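Local coordinates for alkane monooxygenase (Geobacillus thermodenitrificans, PDB 3B9O), which belongs to the luciferase-like monooxygenase family and binds flavin mononucleotide within a TIM-barrel fold, at residues N8-N13 and F55-V60; W132-S137 and P222-A227. All blocks are in the same frame, centred on the assembly; numbering follows the deposited sequence.

Interaction 1: N8-N13 and F55-V60. With FMN (flavin mononucleotide), chain C.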
ATOM      1  N   ASN A   8      -7.801   1.476  -5.604  1.00 17.44           N
ATOM      2  CA  ASN A   8      -6.470   2.079  -5.617  1.00 14.53           C
ATOM      3  C   ASN A   8      -5.634   1.586  -6.804  1.00 14.03           C
ATOM      4  O   ASN A   8      -5.739   0.420  -7.199  1.00 16.33           O
ATOM      5  CB  ASN A   8      -5.697   1.712  -4.358  1.00 13.49           C
ATOM      6  CG  ASN A   8      -6.367   2.171  -3.094  1.00 17.20           C
ATOM      7  OD1 ASN A   8      -7.151   3.125  -3.092  1.00 17.33           O
ATOM      8  ND2 ASN A   8      -6.045   1.497  -1.993  1.00 15.88           N
ATOM      9  N   ALA A   9      -4.789   2.464  -7.322  1.00 16.53           N
ATOM     10  CA  ALA A   9      -3.837   2.147  -8.377  1.00 15.37           C
ATOM     11  C   ALA A   9      -2.569   1.663  -7.711  1.00 12.02           C
ATOM     12  O   ALA A   9      -1.987   2.382  -6.902  1.00 15.54           O
ATOM     13  CB  ALA A   9      -3.581   3.389  -9.189  1.00  9.56           C
ATOM     14  N   PHE A  10      -2.159   0.440  -8.005  1.00 14.22           N
ATOM     15  CA  PHE A  10      -0.973  -0.150  -7.380  1.00 10.94           C
ATOM     16  C   PHE A  10       0.289   0.188  -8.183  1.00 19.82           C
ATOM     17  O   PHE A  10       0.415  -0.125  -9.391  1.00 16.50           O
ATOM     18  CB  PHE A  10      -1.120  -1.661  -7.247  1.00 10.36           C
ATOM     19  CG  PHE A  10      -0.162  -2.298  -6.299  1.00 16.34           C
ATOM     20  CD1 PHE A  10       0.131  -1.714  -5.071  1.00 20.74           C
ATOM     21  CD2 PHE A  10       0.426  -3.528  -6.620  1.00 14.74           C
ATOM     22  CE1 PHE A  10       1.013  -2.324  -4.183  1.00 21.34           C
ATOM     23  CE2 PHE A  10       1.296  -4.158  -5.708  1.00 13.89           C
ATOM     24  CZ  PHE A  10       1.573  -3.576  -4.506  1.00 14.92           C
ATOM     25  N   GLU A  11       1.241   0.807  -7.501  1.00 11.41           N
ATOM     26  CA  GLU A  11       2.407   1.359  -8.206  1.00 11.76           C
ATOM     27  C   GLU A  11       3.664   1.237  -7.348  1.00 12.58           C
ATOM     28  O   GLU A  11       3.596   0.900  -6.175  1.00 12.77           O
ATOM     29  CB  GLU A  11       2.073   2.835  -8.566  1.00 16.84           C
ATOM     30  CG  GLU A  11       2.965   3.591  -9.504  1.00 26.59           C
ATOM     31  CD  GLU A  11       3.389   2.840 -10.793  1.00 20.14           C
ATOM     32  OE1 GLU A  11       4.274   1.990 -10.711  1.00 16.70           O
ATOM     33  OE2 GLU A  11       2.895   3.146 -11.880  1.00 15.87           O
ATOM     34  N   MET A  12       4.817   1.498  -7.953  1.00 16.95           N
ATOM     35  CA  MET A  12       6.084   1.554  -7.238  1.00 15.91           C
ATOM     36  C   MET A  12       7.035   2.416  -8.062  1.00 17.23           C
ATOM     37  O   MET A  12       7.053   2.325  -9.301  1.00 13.78           O
ATOM     38  CB  MET A  12       6.694   0.138  -7.025  1.00 11.20           C
ATOM     39  CG  MET A  12       7.917   0.119  -6.062  1.00 11.38           C
ATOM     40  SD  MET A  12       8.338  -1.576  -5.586  1.00 14.70           S
ATOM     41  CE  MET A  12      10.007  -1.326  -5.009  1.00 15.09           C
ATOM     42  N   ASN A  13       7.866   3.192  -7.351  1.00 14.51           N
ATOM     43  CA  ASN A  13       8.814   4.112  -7.971  1.00 13.82           C
ATOM     44  C   ASN A  13      10.065   3.312  -8.456  1.00 16.26           C
ATOM     45  O   ASN A  13      11.169   3.475  -7.925  1.00 15.32           O
ATOM     46  CB  ASN A  13       9.218   5.190  -6.953  1.00 15.88           C
ATOM     47  CG  ASN A  13       9.842   6.398  -7.589  1.00 20.04           C
ATOM     48  OD1 ASN A  13      10.121   7.392  -6.898  1.00 18.54           O
ATOM     49  ND2 ASN A  13      10.022   6.362  -8.926  1.00  8.23           N
ATOM     50  N   PHE A  55      -1.436   3.859  -4.676  1.00 12.59           N
ATOM     51  CA  PHE A  55      -0.834   3.086  -3.576  1.00 15.17           C
ATOM     52  C   PHE A  55       0.582   2.716  -4.009  1.00 12.09           C
ATOM     53  O   PHE A  55       0.773   1.959  -4.968  1.00 15.27           O
ATOM     54  CB  PHE A  55      -1.695   1.826  -3.262  1.00 15.72           C
ATOM     55  CG  PHE A  55      -1.234   1.019  -2.057  1.00 15.91           C
ATOM     56  CD1 PHE A  55      -2.084   0.832  -0.973  1.00 30.73           C
ATOM     57  CD2 PHE A  55       0.022   0.425  -2.010  1.00 38.11           C
ATOM     58  CE1 PHE A  55      -1.679   0.060   0.158  1.00 23.37           C
ATOM     59  CE2 PHE A  55       0.451  -0.330  -0.863  1.00 35.11           C
ATOM     60  CZ  PHE A  55      -0.410  -0.519   0.201  1.00 17.31           C
ATOM     61  N   LEU A  56       1.566   3.292  -3.338  1.00 10.42           N
ATOM     62  CA  LEU A  56       2.970   3.075  -3.713  1.00 15.51           C
ATOM     63  C   LEU A  56       3.621   2.056  -2.774  1.00  9.94           C
ATOM     64  O   LEU A  56       3.721   2.283  -1.560  1.00 16.87           O
ATOM     65  CB  LEU A  56       3.744   4.400  -3.696  1.00 18.00           C
ATOM     66  CG  LEU A  56       3.387   5.338  -4.838  1.00 17.98           C
ATOM     67  CD1 LEU A  56       3.571   6.799  -4.361  1.00 14.21           C
ATOM     68  CD2 LEU A  56       4.227   4.986  -6.041  1.00 15.98           C
ATOM     69  N   ALA A  57       4.023   0.940  -3.347  1.00 15.35           N
ATOM     70  CA  ALA A  57       4.904  -0.026  -2.670  1.00 17.48           C
ATOM     71  C   ALA A  57       6.314   0.576  -2.542  1.00 17.12           C
ATOM     72  O   ALA A  57       6.633   1.631  -3.147  1.00 14.97           O
ATOM     73  CB  ALA A  57       4.952  -1.342  -3.460  1.00 17.29           C
ATOM     74  N   ASP A  58       7.151  -0.068  -1.740  1.00 10.75           N
ATOM     75  CA  ASP A  58       8.543   0.329  -1.618  1.00 14.68           C
ATOM     76  C   ASP A  58       9.376  -0.776  -1.020  1.00 15.70           C
ATOM     77  O   ASP A  58       8.869  -1.622  -0.262  1.00 15.55           O
ATOM     78  CB  ASP A  58       8.713   1.535  -0.692  1.00 13.35           C
ATOM     79  CG  ASP A  58      10.083   2.181  -0.837  1.00 20.17           C
ATOM     80  OD1 ASP A  58      10.657   2.188  -1.978  1.00 17.50           O
ATOM     81  OD2 ASP A  58      10.577   2.696   0.193  1.00 22.18           O
ATOM     82  N   VAL A  59      10.664  -0.745  -1.338  1.00 16.90           N
ATOM     83  CA  VAL A  59      11.651  -1.590  -0.640  1.00 21.86           C
ATOM     84  C   VAL A  59      12.929  -0.758  -0.530  1.00 18.25           C
ATOM     85  O   VAL A  59      13.227   0.068  -1.415  1.00 17.45           O
ATOM     86  CB  VAL A  59      11.997  -2.941  -1.421  1.00 25.38           C
ATOM     87  CG1 VAL A  59      10.788  -3.871  -1.556  1.00 25.29           C
ATOM     88  CG2 VAL A  59      12.693  -2.662  -2.790  1.00 25.29           C
ATOM     89  N   VAL A  60      13.660  -0.963   0.553  1.00 17.44           N
ATOM     90  CA  VAL A  60      15.000  -0.410   0.713  1.00 21.97           C
ATOM     91  C   VAL A  60      16.048  -1.543   0.697  1.00 28.39           C
ATOM     92  O   VAL A  60      17.247  -1.291   0.854  1.00 25.54           O
ATOM     93  CB  VAL A  60      15.155   0.470   1.997  1.00 23.47           C
ATOM     94  CG1 VAL A  60      14.535   1.875   1.790  1.00 25.41           C
ATOM     95  CG2 VAL A  60      14.568  -0.206   3.240  1.00 25.87           C
TER
HETATM   96  N1  FMN C 441       6.714  -5.450   1.913  1.00 55.89           N
HETATM   97  C2  FMN C 441       7.485  -4.394   1.565  1.00 87.73           C
HETATM   98  O2  FMN C 441       8.626  -4.286   2.103  1.00 53.32           O
HETATM   99  N3  FMN C 441       6.992  -3.495   0.651  1.00 53.06           N
HETATM  100  C4  FMN C 441       5.745  -3.642   0.099  1.00 58.29           C
HETATM  101  O4  FMN C 441       5.314  -2.806  -0.723  1.00 56.77           O
HETATM  102  C4A FMN C 441       4.940  -4.731   0.464  1.00 44.69           C
HETATM  103  N5  FMN C 441       3.686  -4.936  -0.042  1.00 53.21           N
HETATM  104  C5A FMN C 441       2.958  -6.031   0.345  1.00 66.26           C
HETATM  105  C6  FMN C 441       1.668  -6.281  -0.163  1.00 52.67           C
HETATM  106  C7  FMN C 441       0.931  -7.405   0.256  1.00 41.13           C
HETATM  107  C7M FMN C 441      -0.455  -7.690  -0.283  1.00 65.89           C
HETATM  108  C8  FMN C 441       1.474  -8.278   1.188  1.00 62.37           C
HETATM  109  C8M FMN C 441       0.695  -9.490   1.644  1.00 56.28           C
HETATM  110  C9  FMN C 441       2.756  -8.046   1.700  1.00 40.44           C
HETATM  111  C9A FMN C 441       3.506  -6.931   1.284  1.00 71.07           C
HETATM  112  N10 FMN C 441       4.750  -6.710   1.783  1.00 83.50           N
HETATM  113  C10 FMN C 441       5.470  -5.641   1.387  1.00 70.05           C
HETATM  114  C1' FMN C 441       5.362  -7.624   2.772  1.00 64.74           C
HETATM  115  C2' FMN C 441       5.163  -7.060   4.190  1.00 60.62           C
HETATM  116  O2' FMN C 441       4.502  -5.794   4.149  1.00 43.14           O
HETATM  117  C3' FMN C 441       6.444  -6.893   5.024  1.00 60.97           C
HETATM  118  O3' FMN C 441       7.512  -6.245   4.300  1.00 46.02           O
HETATM  119  C4' FMN C 441       6.872  -8.191   5.743  1.00 72.58           C
HETATM  120  O4' FMN C 441       8.242  -8.517   5.490  1.00 84.09           O
HETATM  121  C5' FMN C 441       6.021  -9.422   5.411  1.00 65.18           C
HETATM  122  O5' FMN C 441       4.991  -9.426   6.392  1.00 47.04           O
HETATM  123  P   FMN C 441       4.308 -10.770   6.948  1.00 51.81           P
HETATM  124  O1P FMN C 441       5.458 -11.753   7.097  1.00 71.81           O
HETATM  125  O2P FMN C 441       3.677 -10.305   8.227  1.00 30.75           O
HETATM  126  O3P FMN C 441       3.351 -11.238   5.867  1.00 63.87           O
HETATM  127  O   HOH W   1       7.837   3.399  -4.490  1.00 20.99           O
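F55 is tied by its N and its O to the same neighbouring strand: its N gives a nearly straight hydrogen bond to A9 O at 2.7 Å, and its O accepts one from E11 N. One step on, A57 N reaches E11 O at 2.9 Å, so E11 is bracketed by F55 and A57 in parallel register. The tight packing lies on the face that carries the two phenylalanines. F10 and F55 run side by side in the same direction, and F10 CE1 meets F55 CD2 at 3.6 Å, with the F55 atom near the plane of the F10 ring at its edge. The ring planes are inclined by 60°, and F245 comes edge-to-face against both. N8 turns its amide toward the F55 ring edge, ND2 lying 4.1 Å from CD1, while that nitrogen is hydrogen-bonded to N376. On the other face L56 CD2 rests on E11 CG at 3.9 Å. There the E11 chain bends (chi2 46°) and carries its carboxylate away to a salt bridge with R30; OE1 also takes the backbone N of M12, through its anti lone pair.

Beyond A57 the pairing loosens. M12, extended beyond CG, lays SD on A57 CB and brings CE to V59 CG2 at 3.7 Å, crossing V59 at about a right angle. A water accepts from N13 N, though its approach to A57 O is too short to be relied on. D58 is partly exposed, yet here the flavin mononucleotide is gripped: its N3 donates to D58 O at 2.8 Å, whereas the bond from D58 N to O4 is long and weak. Adjacent parallel strands of the wall, with the cofactor at their C-terminal ends, are the arrangement of a TIM barrel.

Interaction 2: W132-S137 and P222-A227; sequences WNVVTS and PVIYQA. With FMN (flavin mononucleotide), chain C.
V135 and A227 come together beside the ribityl chain of flavin mononucleotide, where V135 CG2 lies 4.1 Å from A227 O. That carbonyl accepts a hydrogen bond from FMN O2' at 2.6 Å, and V135 CG2 is modelled 3.1 Å from the same O2'. The V135 torsion is near eclipsed (chi1 133°), so the placing of CG2 is doubtful. Further along, S137 N donates to FMN O3' at 3.1 Å through a bent bond, and A227 CB touches the isoalloxazine at C6. A water ties T136 N to A227 O and bridges the strands where they have parted.

Behind this first shell, the backbones are zipped in parallel: W132 N to V223 O, Y225 N to W132 O, and V134 N to Y225 O at 2.9 Å. The last two donors stand well above the plane of the carbonyl they meet. N133 stretches along the pair with CG anti to its own N (chi1 -179°), which lays OD1 over the backbone of Q226 and A227, 3.3 Å from A227 N at an angle too poor for a hydrogen bond; its ND2 is fixed by T104. N133 crosses Y225 at about a right angle and touches its CB.

On the other face, W132, V134 and I224 pack their apolar parts together. V134 CG2 sits 3.6 Å above the middle of the W132 indole and also meets I224 CG2 at 4.0 Å, while H115 packs edge-to-face with the indole, whose NE1 donates to F105 O. Two ribityl hydroxyls are met here by main-chain atoms, A227 O and S137 N, so these bonds rest on backbone position and not on side-chain identity.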
ATOM      1  N   TRP A 132      -0.374   5.968   5.069  1.00 11.66           N
ATOM      2  CA  TRP A 132       0.865   5.267   5.300  1.00 12.96           C
ATOM      3  C   TRP A 132       0.629   3.771   5.381  1.00 15.77           C
ATOM      4  O   TRP A 132      -0.097   3.277   6.259  1.00 14.50           O
ATOM      5  CB  TRP A 132       1.555   5.830   6.569  1.00 12.10           C
ATOM      6  CG  TRP A 132       2.768   5.074   7.044  1.00 13.02           C
ATOM      7  CD1 TRP A 132       3.628   4.289   6.291  1.00 10.62           C
ATOM      8  CD2 TRP A 132       3.271   5.043   8.397  1.00 15.51           C
ATOM      9  NE1 TRP A 132       4.620   3.756   7.120  1.00 14.43           N
ATOM     10  CE2 TRP A 132       4.428   4.197   8.404  1.00 17.97           C
ATOM     11  CE3 TRP A 132       2.837   5.622   9.607  1.00 13.03           C
ATOM     12  CZ2 TRP A 132       5.173   3.930   9.588  1.00 15.57           C
ATOM     13  CZ3 TRP A 132       3.579   5.373  10.775  1.00 15.84           C
ATOM     14  CH2 TRP A 132       4.750   4.556  10.744  1.00 13.27           C
ATOM     15  N   ASN A 133       1.259   3.060   4.452  1.00 15.56           N
ATOM     16  CA  ASN A 133       1.325   1.598   4.511  1.00 13.82           C
ATOM     17  C   ASN A 133       2.488   1.146   5.393  1.00 14.83           C
ATOM     18  O   ASN A 133       3.657   1.204   5.008  1.00 16.78           O
ATOM     19  CB  ASN A 133       1.359   0.961   3.123  1.00 13.18           C
ATOM     20  CG  ASN A 133       1.406  -0.587   3.180  1.00 17.92           C
ATOM     21  OD1 ASN A 133       0.699  -1.213   3.976  1.00 19.47           O
ATOM     22  ND2 ASN A 133       2.237  -1.193   2.348  1.00 15.60           N
ATOM     23  N   VAL A 134       2.126   0.734   6.606  1.00 15.26           N
ATOM     24  CA  VAL A 134       3.066   0.336   7.652  1.00 18.25           C
ATOM     25  C   VAL A 134       3.553  -1.065   7.363  1.00 18.34           C
ATOM     26  O   VAL A 134       2.773  -1.997   7.259  1.00 16.48           O
ATOM     27  CB  VAL A 134       2.426   0.360   9.045  1.00 22.46           C
ATOM     28  CG1 VAL A 134       3.484  -0.031  10.119  1.00 25.14           C
ATOM     29  CG2 VAL A 134       1.885   1.721   9.327  1.00 15.24           C
ATOM     30  N   VAL A 135       4.865  -1.180   7.233  1.00 18.07           N
ATOM     31  CA  VAL A 135       5.516  -2.396   6.801  1.00 22.72           C
ATOM     32  C   VAL A 135       6.710  -2.670   7.756  1.00 16.23           C
ATOM     33  O   VAL A 135       7.196  -1.742   8.404  1.00 21.72           O
ATOM     34  CB  VAL A 135       5.934  -2.158   5.316  1.00 33.47           C
ATOM     35  CG1 VAL A 135       7.337  -2.561   5.028  1.00 45.82           C
ATOM     36  CG2 VAL A 135       4.872  -2.712   4.362  1.00 19.77           C
ATOM     37  N   THR A 136       7.130  -3.934   7.873  1.00 19.63           N
ATOM     38  CA  THR A 136       8.372  -4.287   8.588  1.00 19.13           C
ATOM     39  C   THR A 136       9.576  -4.630   7.692  1.00 26.62           C
ATOM     40  O   THR A 136      10.700  -4.573   8.162  1.00 33.14           O
ATOM     41  CB  THR A 136       8.198  -5.490   9.557  1.00 24.08           C
ATOM     42  OG1 THR A 136       7.544  -6.549   8.862  1.00 25.92           O
ATOM     43  CG2 THR A 136       7.355  -5.107  10.778  1.00 19.23           C
ATOM     44  N   SER A 137       9.396  -5.030   6.436  1.00 26.52           N
ATOM     45  CA  SER A 137      10.609  -5.328   5.604  1.00 59.31           C
ATOM     46  C   SER A 137      11.246  -6.706   5.896  1.00 47.61           C
ATOM     47  O   SER A 137      11.328  -7.151   7.048  1.00 44.45           O
ATOM     48  CB  SER A 137      11.710  -4.266   5.782  1.00 30.54           C
ATOM     49  OG  SER A 137      11.261  -2.959   5.402  1.00 55.06           O
ATOM     50  N   PRO A 222      -1.918  10.040   9.387  1.00 13.59           N
ATOM     51  CA  PRO A 222      -2.293   9.581   8.011  1.00 12.33           C
ATOM     52  C   PRO A 222      -3.222   8.351   8.113  1.00 14.10           C
ATOM     53  O   PRO A 222      -3.189   7.631   9.129  1.00 11.85           O
ATOM     54  CB  PRO A 222      -0.952   9.153   7.395  1.00 11.55           C
ATOM     55  CG  PRO A 222       0.095   9.856   8.186  1.00 19.82           C
ATOM     56  CD  PRO A 222      -0.469   9.966   9.610  1.00 15.21           C
ATOM     57  N   VAL A 223      -4.045   8.114   7.096  1.00 12.84           N
ATOM     58  CA  VAL A 223      -4.797   6.878   7.044  1.00  9.76           C
ATOM     59  C   VAL A 223      -3.804   5.735   7.148  1.00 14.11           C
ATOM     60  O   VAL A 223      -2.778   5.706   6.420  1.00 12.41           O
ATOM     61  CB  VAL A 223      -5.654   6.767   5.767  1.00 12.69           C
ATOM     62  CG1 VAL A 223      -6.227   5.347   5.679  1.00 12.52           C
ATOM     63  CG2 VAL A 223      -6.798   7.778   5.851  1.00 16.83           C
ATOM     64  N   ILE A 224      -4.069   4.809   8.072  1.00 12.75           N
ATOM     65  CA  ILE A 224      -3.118   3.712   8.339  1.00  6.10           C
ATOM     66  C   ILE A 224      -3.442   2.437   7.566  1.00  9.78           C
ATOM     67  O   ILE A 224      -4.466   1.800   7.786  1.00 13.39           O
ATOM     68  CB  ILE A 224      -3.031   3.350   9.878  1.00 13.62           C
ATOM     69  CG1 ILE A 224      -2.713   4.599  10.732  1.00 14.65           C
ATOM     70  CG2 ILE A 224      -1.979   2.146  10.072  1.00 18.05           C
ATOM     71  CD1 ILE A 224      -1.344   5.271  10.401  1.00 20.80           C
ATOM     72  N   TYR A 225      -2.597   2.095   6.611  1.00 12.97           N
ATOM     73  CA  TYR A 225      -2.680   0.812   5.922  1.00 10.57           C
ATOM     74  C   TYR A 225      -1.699  -0.153   6.531  1.00 13.31           C
ATOM     75  O   TYR A 225      -0.714   0.271   7.156  1.00 13.80           O
ATOM     76  CB  TYR A 225      -2.250   0.979   4.447  1.00 11.83           C
ATOM     77  CG  TYR A 225      -3.370   1.347   3.519  1.00 18.04           C
ATOM     78  CD1 TYR A 225      -3.955   0.378   2.663  1.00 28.06           C
ATOM     79  CD2 TYR A 225      -3.900   2.649   3.529  1.00 15.48           C
ATOM     80  CE1 TYR A 225      -5.043   0.731   1.782  1.00 30.10           C
ATOM     81  CE2 TYR A 225      -4.955   3.013   2.678  1.00 13.12           C
ATOM     82  CZ  TYR A 225      -5.515   2.060   1.793  1.00 28.20           C
ATOM     83  OH  TYR A 225      -6.551   2.461   0.942  1.00 29.24           O
ATOM     84  N   GLN A 226      -1.968  -1.439   6.332  1.00 13.23           N
ATOM     85  CA  GLN A 226      -1.064  -2.497   6.680  1.00 17.86           C
ATOM     86  C   GLN A 226      -1.117  -3.543   5.578  1.00 17.44           C
ATOM     87  O   GLN A 226      -2.162  -3.779   4.965  1.00 19.53           O
ATOM     88  CB  GLN A 226      -1.374  -3.100   8.070  1.00 14.57           C
ATOM     89  CG  GLN A 226      -0.255  -3.989   8.593  1.00 22.80           C
ATOM     90  CD  GLN A 226      -0.397  -5.444   8.154  1.00 34.63           C
ATOM     91  OE1 GLN A 226       0.561  -6.223   8.257  1.00 27.82           O
ATOM     92  NE2 GLN A 226      -1.600  -5.826   7.648  1.00 24.13           N
ATOM     93  N   ALA A 227       0.042  -4.138   5.322  1.00 17.30           N
ATOM     94  CA  ALA A 227       0.171  -5.258   4.393  1.00 22.19           C
ATOM     95  C   ALA A 227       1.218  -6.179   5.040  1.00 32.99           C
ATOM     96  O   ALA A 227       2.299  -5.704   5.441  1.00 23.19           O
ATOM     97  CB  ALA A 227       0.638  -4.752   3.019  1.00 18.33           C
TER
HETATM   98  N1  FMN C 441       6.714  -5.450   1.913  1.00 55.89           N
HETATM   99  C2  FMN C 441       7.485  -4.394   1.565  1.00 87.73           C
HETATM  100  O2  FMN C 441       8.626  -4.286   2.103  1.00 53.32           O
HETATM  101  N3  FMN C 441       6.992  -3.495   0.651  1.00 53.06           N
HETATM  102  C4  FMN C 441       5.745  -3.642   0.099  1.00 58.29           C
HETATM  103  O4  FMN C 441       5.314  -2.806  -0.723  1.00 56.77           O
HETATM  104  C4A FMN C 441       4.940  -4.731   0.464  1.00 44.69           C
HETATM  105  N5  FMN C 441       3.686  -4.936  -0.042  1.00 53.21           N
HETATM  106  C5A FMN C 441       2.958  -6.031   0.345  1.00 66.26           C
HETATM  107  C6  FMN C 441       1.668  -6.281  -0.163  1.00 52.67           C
HETATM  108  C7  FMN C 441       0.931  -7.405   0.256  1.00 41.13           C
HETATM  109  C7M FMN C 441      -0.455  -7.690  -0.283  1.00 65.89           C
HETATM  110  C8  FMN C 441       1.474  -8.278   1.188  1.00 62.37           C
HETATM  111  C8M FMN C 441       0.695  -9.490   1.644  1.00 56.28           C
HETATM  112  C9  FMN C 441       2.756  -8.046   1.700  1.00 40.44           C
HETATM  113  C9A FMN C 441       3.506  -6.931   1.284  1.00 71.07           C
HETATM  114  N10 FMN C 441       4.750  -6.710   1.783  1.00 83.50           N
HETATM  115  C10 FMN C 441       5.470  -5.641   1.387  1.00 70.05           C
HETATM  116  C1' FMN C 441       5.362  -7.624   2.772  1.00 64.74           C
HETATM  117  C2' FMN C 441       5.163  -7.060   4.190  1.00 60.62           C
HETATM  118  O2' FMN C 441       4.502  -5.794   4.149  1.00 43.14           O
HETATM  119  C3' FMN C 441       6.444  -6.893   5.024  1.00 60.97           C
HETATM  120  O3' FMN C 441       7.512  -6.245   4.300  1.00 46.02           O
HETATM  121  C4' FMN C 441       6.872  -8.191   5.743  1.00 72.58           C
HETATM  122  O4' FMN C 441       8.242  -8.517   5.490  1.00 84.09           O
HETATM  123  C5' FMN C 441       6.021  -9.422   5.411  1.00 65.18           C
HETATM  124  O5' FMN C 441       4.991  -9.426   6.392  1.00 47.04           O
HETATM  125  P   FMN C 441       4.308 -10.770   6.948  1.00 51.81           P
HETATM  126  O1P FMN C 441       5.458 -11.753   7.097  1.00 71.81           O
HETATM  127  O2P FMN C 441       3.677 -10.305   8.227  1.00 30.75           O
HETATM  128  O3P FMN C 441       3.351 -11.238   5.867  1.00 63.87           O
HETATM  129  O   HOH W   2       5.006  -5.789   7.268  1.00 43.83           O

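In the fold
From the N terminus, strand 6-12 is followed, after a long loop, by helix 36-48 and then strand 53-57, so interaction 1 closes a beta-alpha-beta crossover at the start of the barrel. Strand 100-106 then lies between 53-57 and 130-135. Interaction 2 closes a longer loop, whose 84 residues include helix 154-174 and two small antiparallel hairpins. The loops follow in series; neither nests in nor crosses the other. The contacts, with centres about 12 Å apart, still meet: Y225 packs against F55, and its OH, hydrogen-bonded to Y412, probably also bonds N8 ND2. One flavin mononucleotide spans both, its N3 edge at 55-60 and its ribityl chain and part of its ring at interaction 2.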